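PDB 3TCV: GCN5-related N-acetyltransferase from Brucella melitensis biovar Abortus 2308, which probably transfers acetyl groups from acetyl-coenzyme A to amino groups of its substrates, as other members of the GNAT superfamily do. Local coordinates for residues E167-N172 with R199-A204; H54-F59 with A80-F85; R42-E47 with R141-E146. All blocks are in the same frame, centred on the assembly; numbering follows the deposited sequence. Where two conformers were deposited one is given.

Contact 1 (E167-N172 with R199-A204); sequences ECHNEN and RNRDTA
Cys-168 and Ala-204 pair in the antiparallel ladder that joins strands 163-169 and 199-209 in the mixed sheet of this GNAT fold. Two bonds close the pair, the shorter from Ala-204 N to Cys-168 O at 2.9 Å, and the small SG and CB lie on one face, where helix 173-182 packs. Asn-170 N then donates to Asp-202 O as a type I turn begins. The close packing is round His-169. In one of its two deposited conformers CG is anti to the backbone N (chi1 -158°), which lays the ring against Arg-201 CB and CG, with Arg-201 CA 3.9 Å from the centroid as a CH-pi contact. Histidine suits this place because both nitrogens find partners: ND1 accepts from Glu-171 N, and NE2 makes a bent bond (131°) to a lone pair of Asn-200 O, which stands off the ring plane. Arg-201 reaches across to strand 163-169, its guanidinium lying over the peptide between Cys-168 and His-169; NE donates in plane to Thr-203 OG1, also bonded to His-193 ND1, and NH1 meets Glu-167 OE2 in a salt bridge of 3.1 Å. The margins are water-bridged: one water joins Arg-201 NH1 to Glu-167 O, another Asn-170 ND2 to Asp-202 OD2, whose fellow OD1 accepts from Gln-192 N.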
ATOM      1  N   GLU B 167      -2.090  -9.670   2.447  1.00 14.84           N
ATOM      2  CA  GLU B 167      -3.151  -8.760   2.902  1.00 15.71           C
ATOM      3  C   GLU B 167      -4.486  -9.447   2.674  1.00 15.89           C
ATOM      4  O   GLU B 167      -4.668 -10.214   1.694  1.00 17.20           O
ATOM      5  CB  GLU B 167      -3.114  -7.391   2.190  1.00 16.03           C
ATOM      6  CG  GLU B 167      -2.913  -7.458   0.681  1.00 16.51           C
ATOM      7  CD  GLU B 167      -3.495  -6.299  -0.110  1.00 16.83           C
ATOM      8  OE1 GLU B 167      -2.969  -6.058  -1.235  1.00 17.65           O
ATOM      9  OE2 GLU B 167      -4.478  -5.657   0.330  1.00 16.49           O
ATOM     10  N   CYS B 168      -5.395  -9.201   3.586  1.00 16.11           N
ATOM     11  CA  CYS B 168      -6.742  -9.726   3.515  1.00 16.57           C
ATOM     12  C   CYS B 168      -7.706  -8.808   4.266  1.00 17.04           C
ATOM     13  O   CYS B 168      -7.298  -7.913   4.998  1.00 16.75           O
ATOM     14  CB  CYS B 168      -6.785 -11.143   4.133  1.00 16.05           C
ATOM     15  SG  CYS B 168      -6.344 -11.231   5.889  1.00 16.36           S
ATOM     16  N   HIS B 169      -8.998  -9.012   4.037  1.00 18.40           N
ATOM     17  CA  HIS B 169     -10.031  -8.360   4.816  0.50 18.66           C
ATOM     18  C   HIS B 169      -9.772  -8.687   6.257  1.00 19.23           C
ATOM     19  O   HIS B 169      -9.527  -9.872   6.618  1.00 19.00           O
ATOM     20  CB  HIS B 169     -11.401  -8.889   4.353  0.50 19.26           C
ATOM     21  CG  HIS B 169     -12.575  -7.983   4.651  0.50 19.24           C
ATOM     22  ND1 HIS B 169     -12.898  -7.600   5.888  0.50 20.15           N
ATOM     23  CD2 HIS B 169     -13.547  -7.443   3.808  0.50 19.47           C
ATOM     24  CE1 HIS B 169     -14.002  -6.826   5.851  0.50 20.23           C
ATOM     25  NE2 HIS B 169     -14.400  -6.736   4.580  0.50 19.94           N
ATOM     26  N   ASN B 170      -9.842  -7.689   7.116  1.00 19.25           N
ATOM     27  CA  ASN B 170      -9.641  -7.908   8.509  1.00 20.72           C
ATOM     28  C   ASN B 170     -10.708  -8.849   9.118  1.00 22.00           C
ATOM     29  O   ASN B 170     -10.439  -9.509  10.106  1.00 21.76           O
ATOM     30  CB  ASN B 170      -9.637  -6.596   9.240  1.00 21.65           C
ATOM     31  CG  ASN B 170      -9.185  -6.739  10.655  1.00 22.00           C
ATOM     32  OD1 ASN B 170      -8.109  -7.315  10.913  1.00 22.94           O
ATOM     33  ND2 ASN B 170      -9.966  -6.211  11.584  1.00 21.74           N
ATOM     34  N   GLU B 171     -11.881  -8.909   8.493  1.00 24.47           N
ATOM     35  CA  GLU B 171     -12.965  -9.810   8.944  1.00 27.08           C
ATOM     36  C   GLU B 171     -12.820 -11.229   8.368  1.00 26.32           C
ATOM     37  O   GLU B 171     -13.591 -12.120   8.737  1.00 26.79           O
ATOM     38  CB  GLU B 171     -14.350  -9.241   8.558  1.00 30.05           C
ATOM     39  CG  GLU B 171     -14.808  -8.036   9.380  1.00 33.26           C
ATOM     40  CD  GLU B 171     -16.239  -7.565   9.063  1.00 35.92           C
ATOM     41  OE1 GLU B 171     -16.865  -8.002   8.064  1.00 39.49           O
ATOM     42  OE2 GLU B 171     -16.755  -6.742   9.844  1.00 40.83           O
ATOM     43  N   ASN B 172     -11.864 -11.436   7.463  1.00 23.35           N
ATOM     44  CA  ASN B 172     -11.596 -12.751   6.900  1.00 23.11           C
ATOM     45  C   ASN B 172     -10.720 -13.512   7.901  1.00 22.45           C
ATOM     46  O   ASN B 172      -9.491 -13.558   7.781  1.00 21.65           O
ATOM     47  CB  ASN B 172     -10.944 -12.631   5.510  1.00 22.37           C
ATOM     48  CG  ASN B 172     -10.778 -13.948   4.819  1.00 22.48           C
ATOM     49  OD1 ASN B 172     -10.935 -15.004   5.432  1.00 22.60           O
ATOM     50  ND2 ASN B 172     -10.456 -13.905   3.532  1.00 22.85           N
ATOM     51  N   ARG B 199     -19.432  -3.710   0.419  1.00 17.20           N
ATOM     52  CA  ARG B 199     -19.121  -3.718   1.845  1.00 17.07           C
ATOM     53  C   ARG B 199     -17.774  -3.068   2.112  1.00 16.64           C
ATOM     54  O   ARG B 199     -16.848  -3.162   1.294  1.00 16.31           O
ATOM     55  CB  ARG B 199     -19.057  -5.163   2.392  1.00 18.02           C
ATOM     56  N   ASN B 200     -17.647  -2.484   3.299  1.00 16.27           N
ATOM     57  CA  ASN B 200     -16.361  -1.943   3.733  1.00 15.60           C
ATOM     58  C   ASN B 200     -15.332  -3.043   3.905  1.00 15.74           C
ATOM     59  O   ASN B 200     -15.668  -4.152   4.316  1.00 15.90           O
ATOM     60  CB  ASN B 200     -16.501  -1.241   5.061  1.00 15.51           C
ATOM     61  CG  ASN B 200     -15.174  -0.741   5.562  1.00 15.18           C
ATOM     62  OD1 ASN B 200     -14.592   0.152   4.943  1.00 14.36           O
ATOM     63  ND2 ASN B 200     -14.694  -1.292   6.691  1.00 15.20           N
ATOM     64  N   ARG B 201     -14.083  -2.734   3.561  1.00 15.34           N
ATOM     65  CA  ARG B 201     -12.967  -3.609   3.874  1.00 15.44           C
ATOM     66  C   ARG B 201     -11.905  -2.799   4.592  1.00 15.14           C
ATOM     67  O   ARG B 201     -11.386  -1.842   4.027  1.00 14.46           O
ATOM     68  CB  ARG B 201     -12.355  -4.194   2.617  1.00 15.40           C
ATOM     69  CG  ARG B 201     -11.022  -4.913   2.897  1.00 15.55           C
ATOM     70  CD  ARG B 201     -10.553  -5.777   1.743  1.00 15.89           C
ATOM     71  NE  ARG B 201      -9.095  -6.000   1.759  1.00 15.89           N
ATOM     72  CZ  ARG B 201      -8.462  -6.967   1.098  1.00 15.99           C
ATOM     73  NH1 ARG B 201      -7.141  -6.998   1.096  1.00 15.84           N
ATOM     74  NH2 ARG B 201      -9.143  -7.880   0.418  1.00 16.35           N
ATOM     75  N   ASP B 202     -11.614  -3.184   5.835  1.00 15.59           N
ATOM     76  CA  ASP B 202     -10.385  -2.780   6.484  1.00 15.40           C
ATOM     77  C   ASP B 202      -9.382  -3.873   6.141  1.00 15.24           C
ATOM     78  O   ASP B 202      -9.700  -5.062   6.303  1.00 16.48           O
ATOM     79  CB  ASP B 202     -10.549  -2.722   7.989  1.00 15.84           C
ATOM     80  CG  ASP B 202     -11.661  -1.795   8.441  1.00 16.47           C
ATOM     81  OD1 ASP B 202     -11.969  -0.765   7.807  1.00 15.42           O
ATOM     82  OD2 ASP B 202     -12.247  -2.124   9.498  1.00 18.43           O
ATOM     83  N   THR B 203      -8.196  -3.492   5.678  1.00 14.44           N
ATOM     84  CA  THR B 203      -7.178  -4.471   5.286  1.00 14.04           C
ATOM     85  C   THR B 203      -6.155  -4.718   6.389  1.00 13.82           C
ATOM     86  O   THR B 203      -5.494  -3.796   6.822  1.00 13.43           O
ATOM     87  CB  THR B 203      -6.460  -4.022   4.004  1.00 13.75           C
ATOM     88  OG1 THR B 203      -7.405  -3.982   2.918  1.00 13.85           O
ATOM     89  CG2 THR B 203      -5.304  -4.981   3.685  1.00 13.77           C
ATOM     90  N   ALA B 204      -6.020  -5.987   6.786  1.00 13.98           N
ATOM     91  CA  ALA B 204      -4.964  -6.509   7.652  1.00 13.71           C
ATOM     92  C   ALA B 204      -3.750  -6.846   6.790  1.00 13.45           C
ATOM     93  O   ALA B 204      -3.860  -7.597   5.800  1.00 13.23           O
ATOM     94  CB  ALA B 204      -5.454  -7.769   8.364  1.00 14.05           C
TER
HETATM   95  O   HOH W   1      -6.385  -9.145  -0.482  1.00 20.32           O
HETATM   96  O   HOH W   2     -12.122  -5.034  10.135  1.00 29.98           O
HETATM   97  O   HOH W   3     -17.474  -5.186   6.288  1.00 35.32           O

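Contact 2 (H54-F59 with A80-F85); sequences HGDELF and ATRAEF
Arg-82 passes slantwise over one face of the Phe-59 ring and goes on to Asp-56 on helix 51-61. Its NE donates to Asp-56 OD1 at 2.8 Å, a nearly straight bond (163°) that uses the anti lone pair of OD1, away from OD2, and forms part of a salt bridge; NH2 adds a weak second bond to the same oxygen. An arginine suits the site because its long aliphatic part can cover a ring before the charge is delivered: CB stands 4.1 Å from the Phe-59 centroid, almost on the ring normal, and CD meets Phe-59 CB at 3.6 Å. The bend at chi2 (70°) steers the guanidinium to Asp-56. Gly-55, with no side chain, lets NH2 come within 3.7 Å of its CA. On the inner side Phe-85 offers its ring edge to Leu-58, CZ lying 3.8 Å from Leu-58 CG, and its CD2 reaches Phe-59 CB.

In the next shell, Glu-86 takes Arg-82 NH1 in a salt bridge, while Thr-81 OG1 accepts from Glu-84 N as the N-cap of the weakly bonded first turn of helix 82-94. The contact thus joins that turn to helix 51-61, whose Leu-58 packs from there onto Val-111 and Arg-114 of strand 110-121.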
ATOM      1  N   HIS B  54      -5.846 -24.372 -18.769  1.00 26.34           N
ATOM      2  CA  HIS B  54      -6.396 -24.444 -17.409  1.00 24.75           C
ATOM      3  C   HIS B  54      -7.844 -24.076 -17.278  1.00 24.20           C
ATOM      4  O   HIS B  54      -8.438 -24.329 -16.230  1.00 24.48           O
ATOM      5  CB  HIS B  54      -5.576 -23.543 -16.472  1.00 23.57           C
ATOM      6  CG  HIS B  54      -4.113 -23.832 -16.482  1.00 23.26           C
ATOM      7  ND1 HIS B  54      -3.187 -22.889 -16.751  1.00 23.41           N
ATOM      8  CD2 HIS B  54      -3.412 -25.010 -16.242  1.00 23.83           C
ATOM      9  CE1 HIS B  54      -1.960 -23.432 -16.679  1.00 22.84           C
ATOM     10  NE2 HIS B  54      -2.092 -24.727 -16.365  1.00 23.74           N
ATOM     11  N   GLY B  55      -8.441 -23.506 -18.321  1.00 24.29           N
ATOM     12  CA  GLY B  55      -9.776 -22.925 -18.221  1.00 23.68           C
ATOM     13  C   GLY B  55     -10.864 -23.857 -17.744  1.00 23.40           C
ATOM     14  O   GLY B  55     -11.630 -23.520 -16.840  1.00 22.33           O
ATOM     15  N   ASP B  56     -10.962 -25.034 -18.365  1.00 23.97           N
ATOM     16  CA  ASP B  56     -12.028 -25.962 -18.011  1.00 23.63           C
ATOM     17  C   ASP B  56     -11.925 -26.464 -16.579  1.00 22.98           C
ATOM     18  O   ASP B  56     -12.919 -26.452 -15.841  1.00 22.22           O
ATOM     19  CB  ASP B  56     -12.083 -27.130 -18.991  1.00 25.13           C
ATOM     20  CG  ASP B  56     -12.482 -26.687 -20.405  1.00 25.93           C
ATOM     21  OD1 ASP B  56     -12.914 -25.516 -20.600  1.00 26.14           O
ATOM     22  OD2 ASP B  56     -12.358 -27.511 -21.327  1.00 25.95           O
ATOM     23  N   GLU B  57     -10.731 -26.900 -16.181  1.00 22.54           N
ATOM     24  CA  GLU B  57     -10.547 -27.443 -14.850  1.00 22.47           C
ATOM     25  C   GLU B  57     -10.614 -26.340 -13.795  1.00 21.05           C
ATOM     26  O   GLU B  57     -11.104 -26.580 -12.705  1.00 21.09           O
ATOM     27  CB  GLU B  57      -9.244 -28.255 -14.738  1.00 23.62           C
ATOM     28  CG  GLU B  57      -9.270 -29.540 -15.552  1.00 25.47           C
ATOM     29  CD  GLU B  57      -7.987 -30.357 -15.469  1.00 26.85           C
ATOM     30  OE1 GLU B  57      -7.071 -30.025 -14.689  1.00 26.05           O
ATOM     31  OE2 GLU B  57      -7.883 -31.363 -16.215  1.00 30.42           O
ATOM     32  N   LEU B  58     -10.160 -25.128 -14.118  1.00 20.35           N
ATOM     33  CA  LEU B  58     -10.256 -24.034 -13.129  1.00 19.39           C
ATOM     34  C   LEU B  58     -11.707 -23.597 -12.999  1.00 19.17           C
ATOM     35  O   LEU B  58     -12.161 -23.251 -11.910  1.00 18.79           O
ATOM     36  CB  LEU B  58      -9.364 -22.842 -13.492  1.00 18.91           C
ATOM     37  CG  LEU B  58      -9.370 -21.683 -12.493  1.00 18.53           C
ATOM     38  CD1 LEU B  58      -8.939 -22.168 -11.116  1.00 18.10           C
ATOM     39  CD2 LEU B  58      -8.488 -20.556 -13.017  1.00 18.34           C
ATOM     40  N   PHE B  59     -12.450 -23.628 -14.104  1.00 19.66           N
ATOM     41  CA  PHE B  59     -13.878 -23.360 -14.025  1.00 19.29           C
ATOM     42  C   PHE B  59     -14.524 -24.357 -13.073  1.00 19.03           C
ATOM     43  O   PHE B  59     -15.320 -23.979 -12.228  1.00 19.25           O
ATOM     44  CB  PHE B  59     -14.585 -23.435 -15.385  1.00 19.48           C
ATOM     45  CG  PHE B  59     -16.089 -23.445 -15.257  1.00 19.67           C
ATOM     46  CD1 PHE B  59     -16.770 -22.310 -14.862  1.00 19.16           C
ATOM     47  CD2 PHE B  59     -16.808 -24.617 -15.466  1.00 20.30           C
ATOM     48  CE1 PHE B  59     -18.145 -22.339 -14.691  1.00 19.89           C
ATOM     49  CE2 PHE B  59     -18.187 -24.650 -15.318  1.00 20.65           C
ATOM     50  CZ  PHE B  59     -18.860 -23.514 -14.929  1.00 20.35           C
ATOM     51  N   ALA B  80     -20.928 -18.435 -13.113  1.00 25.27           N
ATOM     52  CA  ALA B  80     -22.204 -19.158 -13.215  1.00 25.94           C
ATOM     53  C   ALA B  80     -22.159 -20.213 -14.317  1.00 26.37           C
ATOM     54  O   ALA B  80     -22.792 -21.260 -14.195  1.00 28.06           O
ATOM     55  CB  ALA B  80     -23.366 -18.185 -13.454  1.00 26.56           C
ATOM     56  N   THR B  81     -21.406 -19.932 -15.384  1.00 24.50           N
ATOM     57  CA  THR B  81     -21.253 -20.841 -16.517  1.00 23.99           C
ATOM     58  C   THR B  81     -19.816 -20.772 -17.010  1.00 22.61           C
ATOM     59  O   THR B  81     -19.101 -19.817 -16.719  1.00 22.28           O
ATOM     60  CB  THR B  81     -22.153 -20.452 -17.723  1.00 24.59           C
ATOM     61  OG1 THR B  81     -21.634 -19.282 -18.353  1.00 23.99           O
ATOM     62  CG2 THR B  81     -23.606 -20.175 -17.310  1.00 25.21           C
ATOM     63  N   ARG B  82     -19.400 -21.788 -17.767  1.00 22.33           N
ATOM     64  CA  ARG B  82     -18.083 -21.791 -18.377  1.00 22.01           C
ATOM     65  C   ARG B  82     -17.868 -20.608 -19.311  1.00 21.21           C
ATOM     66  O   ARG B  82     -16.813 -19.985 -19.293  1.00 20.55           O
ATOM     67  CB  ARG B  82     -17.848 -23.115 -19.121  1.00 22.52           C
ATOM     68  CG  ARG B  82     -16.537 -23.187 -19.872  1.00 23.21           C
ATOM     69  CD  ARG B  82     -15.351 -23.271 -18.919  1.00 23.50           C
ATOM     70  NE  ARG B  82     -14.090 -23.204 -19.633  1.00 23.91           N
ATOM     71  CZ  ARG B  82     -13.520 -22.096 -20.087  1.00 24.63           C
ATOM     72  NH1 ARG B  82     -14.096 -20.911 -19.943  1.00 25.06           N
ATOM     73  NH2 ARG B  82     -12.369 -22.177 -20.729  1.00 26.22           N
ATOM     74  N   ALA B  83     -18.870 -20.290 -20.132  1.00 20.48           N
ATOM     75  CA  ALA B  83     -18.753 -19.144 -21.020  1.00 20.59           C
ATOM     76  C   ALA B  83     -18.551 -17.844 -20.230  1.00 20.48           C
ATOM     77  O   ALA B  83     -17.766 -16.996 -20.621  1.00 19.71           O
ATOM     78  CB  ALA B  83     -19.960 -19.038 -21.942  1.00 20.76           C
ATOM     79  N   GLU B  84     -19.252 -17.702 -19.104  1.00 21.13           N
ATOM     80  CA  GLU B  84     -19.170 -16.475 -18.309  1.00 21.90           C
ATOM     81  C   GLU B  84     -17.823 -16.310 -17.608  1.00 21.04           C
ATOM     82  O   GLU B  84     -17.472 -15.203 -17.220  1.00 20.25           O
ATOM     83  CB  GLU B  84     -20.335 -16.393 -17.300  1.00 23.68           C
ATOM     84  CG  GLU B  84     -21.657 -15.967 -17.945  1.00 27.29           C
ATOM     85  CD  GLU B  84     -22.837 -15.878 -16.972  1.00 30.43           C
ATOM     86  OE1 GLU B  84     -22.748 -16.365 -15.835  1.00 35.06           O
ATOM     87  OE2 GLU B  84     -23.880 -15.317 -17.354  1.00 34.78           O
ATOM     88  N   PHE B  85     -17.085 -17.404 -17.480  1.00 20.25           N
ATOM     89  CA  PHE B  85     -15.770 -17.410 -16.842  1.00 20.28           C
ATOM     90  C   PHE B  85     -14.678 -16.876 -17.774  1.00 20.43           C
ATOM     91  O   PHE B  85     -13.638 -16.380 -17.328  1.00 19.12           O
ATOM     92  CB  PHE B  85     -15.458 -18.848 -16.414  1.00 20.29           C
ATOM     93  CG  PHE B  85     -14.204 -19.011 -15.598  1.00 20.16           C
ATOM     94  CD1 PHE B  85     -14.025 -18.275 -14.436  1.00 20.07           C
ATOM     95  CD2 PHE B  85     -13.253 -19.957 -15.948  1.00 20.56           C
ATOM     96  CE1 PHE B  85     -12.899 -18.445 -13.649  1.00 20.10           C
ATOM     97  CE2 PHE B  85     -12.116 -20.134 -15.177  1.00 20.53           C
ATOM     98  CZ  PHE B  85     -11.947 -19.383 -14.019  1.00 20.46           C
TER
HETATM   99  O   HOH W   4     -10.424 -23.548 -21.579  1.00 43.17           O

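Contact 3 (R42-E47 with R141-E146); sequences RYVRLE and RPAATE
Glu-146 OE1 is gripped by two successive backbone amides, Tyr-43 N at 2.7 Å and Val-44 N in a weaker bond at 3.1 Å. The first bond uses the syn lone pair of OE1. The second oxygen, OE2, takes Arg-42 N at 2.8 Å, so three N-H groups in a row share one buried carboxylate. Glutamate suits the task: with CG anti to the backbone N (chi1 -169°) and the chain extended beyond it, the acid reaches from helix 142-158 to the strand's start, and the three bonds would probably favour its charged form.

Beside the carboxylate the packing is apolar. Pro-142 CB lies over one face of the Tyr-43 ring, 3.8 Å from its centroid, while Arg-42 CG covers the opposite face; the ring's OH bonds to Leu-224 O. Ala-143, with only a methyl group, lets the chain come close, its CA 3.7 Å from Tyr-43 CB. Val-44 packs against the same alanine and also meets Leu-150 further along the helix. The first turn of helix 142-158 thus packs against the start of strand 44-48. In GNAT enzymes the helix after the central strands begins at the loop that binds the pyrophosphate of acetyl-CoA, and helix 142-158 probably corresponds to it.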
ATOM      1  N   ARG B  42       6.307 -31.548  -4.242  1.00 29.71           N
ATOM      2  CA  ARG B  42       5.896 -32.932  -3.967  1.00 30.67           C
ATOM      3  C   ARG B  42       4.387 -33.132  -4.122  1.00 29.48           C
ATOM      4  O   ARG B  42       3.939 -34.175  -4.620  1.00 28.60           O
ATOM      5  CB  ARG B  42       6.317 -33.330  -2.555  1.00 32.45           C
ATOM      6  CG  ARG B  42       5.924 -34.741  -2.143  1.00 35.72           C
ATOM      7  CD  ARG B  42       6.469 -35.062  -0.754  1.00 38.54           C
ATOM      8  NE  ARG B  42       7.931 -35.087  -0.739  1.00 40.71           N
ATOM      9  CZ  ARG B  42       8.676 -36.138  -1.097  1.00 43.17           C
ATOM     10  NH1 ARG B  42       8.112 -37.281  -1.499  1.00 42.57           N
ATOM     11  NH2 ARG B  42      10.000 -36.046  -1.052  1.00 44.09           N
ATOM     12  N   TYR B  43       3.603 -32.146  -3.677  1.00 26.92           N
ATOM     13  CA  TYR B  43       2.134 -32.266  -3.625  1.00 26.77           C
ATOM     14  C   TYR B  43       1.428 -31.452  -4.715  1.00 25.88           C
ATOM     15  O   TYR B  43       0.327 -31.781  -5.119  1.00 26.78           O
ATOM     16  CB  TYR B  43       1.627 -31.826  -2.237  1.00 26.20           C
ATOM     17  CG  TYR B  43       2.342 -32.520  -1.099  1.00 26.72           C
ATOM     18  CD1 TYR B  43       2.062 -33.842  -0.780  1.00 27.50           C
ATOM     19  CD2 TYR B  43       3.308 -31.864  -0.338  1.00 26.94           C
ATOM     20  CE1 TYR B  43       2.716 -34.487   0.252  1.00 28.04           C
ATOM     21  CE2 TYR B  43       3.976 -32.513   0.686  1.00 26.92           C
ATOM     22  CZ  TYR B  43       3.665 -33.823   0.991  1.00 27.57           C
ATOM     23  OH  TYR B  43       4.323 -34.506   2.012  1.00 28.11           O
ATOM     24  N   VAL B  44       2.081 -30.400  -5.196  1.00 25.81           N
ATOM     25  CA  VAL B  44       1.453 -29.389  -6.042  1.00 25.66           C
ATOM     26  C   VAL B  44       2.402 -28.975  -7.173  1.00 25.71           C
ATOM     27  O   VAL B  44       3.630 -29.071  -7.039  1.00 24.67           O
ATOM     28  CB  VAL B  44       1.119 -28.156  -5.174  1.00 25.29           C
ATOM     29  CG1 VAL B  44       2.350 -27.251  -5.027  1.00 24.85           C
ATOM     30  CG2 VAL B  44      -0.079 -27.411  -5.718  1.00 24.78           C
ATOM     31  N   ARG B  45       1.818 -28.529  -8.281  1.00 25.44           N
ATOM     32  CA  ARG B  45       2.545 -27.901  -9.365  1.00 25.99           C
ATOM     33  C   ARG B  45       1.903 -26.539  -9.654  1.00 24.70           C
ATOM     34  O   ARG B  45       0.676 -26.423  -9.660  1.00 24.07           O
ATOM     35  CB  ARG B  45       2.494 -28.786 -10.606  1.00 28.77           C
ATOM     36  CG  ARG B  45       3.290 -28.253 -11.776  1.00 30.31           C
ATOM     37  CD  ARG B  45       3.542 -29.346 -12.807  1.00 33.90           C
ATOM     38  NE  ARG B  45       2.356 -29.634 -13.597  1.00 36.57           N
ATOM     39  CZ  ARG B  45       1.566 -30.708 -13.472  1.00 39.84           C
ATOM     40  NH1 ARG B  45       1.819 -31.666 -12.574  1.00 41.43           N
ATOM     41  NH2 ARG B  45       0.507 -30.843 -14.284  1.00 40.44           N
ATOM     42  N   LEU B  46       2.739 -25.524  -9.882  1.00 23.77           N
ATOM     43  CA  LEU B  46       2.277 -24.197 -10.262  1.00 22.87           C
ATOM     44  C   LEU B  46       2.656 -23.972 -11.709  1.00 23.36           C
ATOM     45  O   LEU B  46       3.821 -24.090 -12.058  1.00 23.39           O
ATOM     46  CB  LEU B  46       2.918 -23.107  -9.380  1.00 22.37           C
ATOM     47  CG  LEU B  46       2.812 -23.281  -7.863  1.00 21.95           C
ATOM     48  CD1 LEU B  46       3.416 -22.108  -7.083  1.00 21.94           C
ATOM     49  CD2 LEU B  46       1.347 -23.497  -7.501  1.00 22.23           C
ATOM     50  N   GLU B  47       1.665 -23.658 -12.549  1.00 23.75           N
ATOM     51  CA  GLU B  47       1.877 -23.317 -13.950  1.00 24.90           C
ATOM     52  C   GLU B  47       1.355 -21.910 -14.250  1.00 24.26           C
ATOM     53  O   GLU B  47       0.274 -21.525 -13.778  1.00 23.53           O
ATOM     54  CB  GLU B  47       1.158 -24.337 -14.834  1.00 25.70           C
ATOM     55  CG  GLU B  47       1.790 -25.720 -14.765  1.00 26.68           C
ATOM     56  CD  GLU B  47       1.080 -26.749 -15.616  1.00 27.94           C
ATOM     57  OE1 GLU B  47       0.124 -26.403 -16.331  1.00 30.04           O
ATOM     58  OE2 GLU B  47       1.478 -27.922 -15.553  1.00 29.21           O
ATOM     59  N   ARG B 141      -4.961 -29.022   2.882  1.00 24.97           N
ATOM     60  CA  ARG B 141      -4.100 -30.165   2.624  1.00 24.09           C
ATOM     61  C   ARG B 141      -2.681 -29.659   2.329  1.00 22.92           C
ATOM     62  O   ARG B 141      -2.475 -28.466   2.076  1.00 22.02           O
ATOM     63  CB  ARG B 141      -4.637 -31.000   1.435  1.00 24.51           C
ATOM     64  N   PRO B 142      -1.688 -30.554   2.373  1.00 21.84           N
ATOM     65  CA  PRO B 142      -0.312 -30.132   2.161  1.00 21.57           C
ATOM     66  C   PRO B 142      -0.058 -29.382   0.849  1.00 20.83           C
ATOM     67  O   PRO B 142       0.800 -28.494   0.831  1.00 20.42           O
ATOM     68  CB  PRO B 142       0.489 -31.451   2.237  1.00 22.51           C
ATOM     69  CG  PRO B 142      -0.345 -32.326   3.111  1.00 23.20           C
ATOM     70  CD  PRO B 142      -1.776 -31.968   2.801  1.00 23.38           C
ATOM     71  N   ALA B 143      -0.806 -29.700  -0.210  1.00 20.09           N
ATOM     72  CA  ALA B 143      -0.691 -28.999  -1.491  1.00 19.46           C
ATOM     73  C   ALA B 143      -0.846 -27.473  -1.351  1.00 18.89           C
ATOM     74  O   ALA B 143      -0.118 -26.725  -2.003  1.00 18.80           O
ATOM     75  CB  ALA B 143      -1.705 -29.538  -2.508  1.00 19.29           C
ATOM     76  N   ALA B 144      -1.809 -27.031  -0.540  1.00 18.24           N
ATOM     77  CA  ALA B 144      -2.050 -25.587  -0.324  1.00 18.21           C
ATOM     78  C   ALA B 144      -0.869 -24.929   0.379  1.00 17.87           C
ATOM     79  O   ALA B 144      -0.417 -23.853  -0.037  1.00 17.45           O
ATOM     80  CB  ALA B 144      -3.330 -25.348   0.492  1.00 18.25           C
ATOM     81  N   THR B 145      -0.334 -25.593   1.403  1.00 17.70           N
ATOM     82  CA  THR B 145       0.838 -25.063   2.088  1.00 17.87           C
ATOM     83  C   THR B 145       2.022 -25.015   1.116  1.00 18.34           C
ATOM     84  O   THR B 145       2.752 -24.037   1.079  1.00 18.01           O
ATOM     85  CB  THR B 145       1.182 -25.874   3.355  1.00 17.93           C
ATOM     86  OG1 THR B 145       0.176 -25.643   4.352  1.00 17.74           O
ATOM     87  CG2 THR B 145       2.596 -25.527   3.912  1.00 18.03           C
ATOM     88  N   GLU B 146       2.207 -26.064   0.320  1.00 19.27           N
ATOM     89  CA  GLU B 146       3.325 -26.079  -0.638  1.00 20.36           C
ATOM     90  C   GLU B 146       3.164 -25.039  -1.768  1.00 20.18           C
ATOM     91  O   GLU B 146       4.168 -24.507  -2.240  1.00 20.25           O
ATOM     92  CB  GLU B 146       3.570 -27.489  -1.197  1.00 21.29           C
ATOM     93  CG  GLU B 146       4.871 -27.597  -1.970  1.00 22.06           C
ATOM     94  CD  GLU B 146       5.119 -29.013  -2.474  1.00 23.96           C
ATOM     95  OE1 GLU B 146       4.183 -29.644  -3.004  1.00 24.46           O
ATOM     96  OE2 GLU B 146       6.261 -29.488  -2.345  1.00 25.74           O
TER

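Contacts 1 and 3 reach the same mixed sheet on opposite sides of the chain's centre, their centres about 26 Å apart, and helix 142-158 of contact 3 runs on in the chain to strand 163-169 of contact 1. Contact 1 joins strand to strand, largely by backbone bonds; contact 3 joins strand to helix through a buried carboxylate that takes backbone N-H groups, with apolar packing beside it; contact 2 joins two helices through a salt bridge and aromatic packing. Contact 3 lies nearest the chain's centre, whereas contact 2 is the most peripheral, with exposed Asp-56 at its rim. Contacts 2 and 3 meet where His-54 NE2 approaches Glu-47 OE1 at 2.8 Å, a probable hydrogen bond between helix 51-61 and the strand before it.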